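Local coordinates for uncharacterized protein (Pseudomonas aeruginosa, PDB 5BR9), which probably takes part in making the threonylcarbamoyladenosine modification of tRNA, as a TsaB-type member of the KAE1/TsaD family, at residues A[15-19]-A[20-24]. Sequence-based numbering, arbitrary orientation.
Sequences LDTST and EACSV
T19 and A21 meet at the turn of a beta hairpin, where the hydroxyl OG1 of T19 accepts a hydrogen bond from the backbone N of A21 at 3.0 Å, a rather bent bond (146° at the hydrogen). With OG1 between the threonine's own N and carbonyl carbon (chi1 66°), the hydroxyl faces the N-H of A21. The same OG1 donates to a water, which in turn donates to the backbone O of A21 and to OD2 of D16, tying the turn to the end of the first strand. D16 holds its carboxylate anti to the backbone N (chi1 -163°), and OD2 also takes two bonds from S18: it offers its syn lone pair to OG of S18, 2.8 Å away, while the backbone N of S18 comes from above the carboxylate plane, closing an Asx turn. Beyond the turn the strands pair antiparallel, D16 N to S23 O at 2.9 Å and S23 N to D16 O at 3.0 Å. On one face CB of D16 lies 4.0 Å from OG of S23, whose hydroxyl is bonded to the backbone N of A196. T17 sets its methyl CG2 3.8 Å from SG of C22, while its OG1 bonds to the carbonyl of G79. CB of L15 meets CG1 of V24. This is the hairpin joining the first two strands of an actin-like ATPase (ASKHA) fold, the turn that in nucleotide-binding relatives forms the phosphate-1 loop.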
loop_
_atom_site.group_PDB
_atom_site.type_symbol
_atom_site.label_atom_id
_atom_site.label_comp_id
_atom_site.label_asym_id
_atom_site.label_seq_id
_atom_site.Cartn_x
_atom_site.Cartn_y
_atom_site.Cartn_z
ATOM N N LEU A 15 -14.169 -2.283 -0.798
ATOM C CA LEU A 15 -13.391 -2.725 0.351
ATOM C C LEU A 15 -12.993 -1.570 1.277
ATOM O O LEU A 15 -12.747 -0.444 0.829
ATOM C CB LEU A 15 -12.184 -3.526 -0.095
ATOM C CG LEU A 15 -11.097 -2.927 -0.942
ATOM C CD1 LEU A 15 -10.110 -2.205 -0.025
ATOM C CD2 LEU A 15 -10.439 -4.091 -1.694
ATOM N N ASP A 16 -12.946 -1.850 2.577
ATOM C CA ASP A 16 -12.501 -0.849 3.518
ATOM C C ASP A 16 -11.573 -1.450 4.578
ATOM O O ASP A 16 -11.886 -2.460 5.200
ATOM C CB ASP A 16 -13.696 -0.177 4.185
ATOM C CG ASP A 16 -13.309 1.131 4.848
ATOM O OD1 ASP A 16 -13.464 2.183 4.198
ATOM O OD2 ASP A 16 -12.815 1.112 5.992
ATOM N N THR A 17 -10.431 -0.802 4.771
ATOM C CA THR A 17 -9.428 -1.222 5.743
ATOM C C THR A 17 -8.922 -0.048 6.555
ATOM O O THR A 17 -7.816 -0.082 7.083
ATOM C CB THR A 17 -8.213 -1.876 5.047
ATOM O OG1 THR A 17 -7.691 -0.962 4.076
ATOM C CG2 THR A 17 -8.611 -3.155 4.346
ATOM N N SER A 18 -9.741 0.987 6.668
ATOM C CA SER A 18 -9.323 2.232 7.323
ATOM C C SER A 18 -9.310 2.106 8.846
ATOM O O SER A 18 -8.823 2.998 9.556
ATOM C CB SER A 18 -10.226 3.395 6.884
ATOM O OG SER A 18 -11.558 3.226 7.348
ATOM N N THR A 19 -9.954 1.064 9.358
ATOM C CA THR A 19 -10.040 0.880 10.802
ATOM C C THR A 19 -9.539 -0.493 11.176
ATOM O O THR A 19 -9.016 -1.201 10.325
ATOM C CB THR A 19 -11.499 1.059 11.327
ATOM O OG1 THR A 19 -12.339 0.015 10.810
ATOM C CG2 THR A 19 -12.060 2.409 10.921
ATOM N N GLU A 20 -9.730 -0.866 12.441
ATOM C CA GLU A 20 -9.437 -2.218 12.913
ATOM C C GLU A 20 -10.389 -3.227 12.246
ATOM O O GLU A 20 -10.157 -4.439 12.277
ATOM C CB GLU A 20 -9.552 -2.293 14.440
ATOM C CG GLU A 20 -10.979 -2.142 14.963
ATOM C CD GLU A 20 -11.073 -2.210 16.484
ATOM O OE1 GLU A 20 -12.095 -1.736 17.031
ATOM O OE2 GLU A 20 -10.132 -2.729 17.129
ATOM N N ALA A 21 -11.460 -2.708 11.648
ATOM C CA ALA A 21 -12.397 -3.511 10.872
ATOM C C ALA A 21 -11.903 -3.663 9.435
ATOM O O ALA A 21 -11.364 -2.720 8.840
ATOM C CB ALA A 21 -13.795 -2.887 10.883
ATOM N N CYS A 22 -12.064 -4.866 8.900
ATOM C CA CYS A 22 -11.764 -5.141 7.514
ATOM C C CYS A 22 -13.045 -5.636 6.840
ATOM O O CYS A 22 -13.687 -6.574 7.317
ATOM C CB CYS A 22 -10.640 -6.170 7.393
ATOM S SG CYS A 22 -10.086 -6.423 5.696
ATOM N N SER A 23 -13.464 -4.999 5.759
ATOM C CA SER A 23 -14.716 -5.434 5.165
ATOM C C SER A 23 -14.714 -5.299 3.651
ATOM O O SER A 23 -13.975 -4.480 3.076
ATOM C CB SER A 23 -15.893 -4.668 5.777
ATOM O OG SER A 23 -15.839 -3.300 5.459
ATOM N N VAL A 24 -15.510 -6.157 3.015
ATOM C CA VAL A 24 -15.588 -6.217 1.568
ATOM C C VAL A 24 -17.053 -6.358 1.179
ATOM O O VAL A 24 -17.852 -6.944 1.901
ATOM C CB VAL A 24 -14.732 -7.383 1.009
ATOM C CG1 VAL A 24 -13.251 -7.214 1.406
ATOM C CG2 VAL A 24 -15.262 -8.727 1.506
HETATM O O HOH W 1 -12.367 -0.104 8.178
#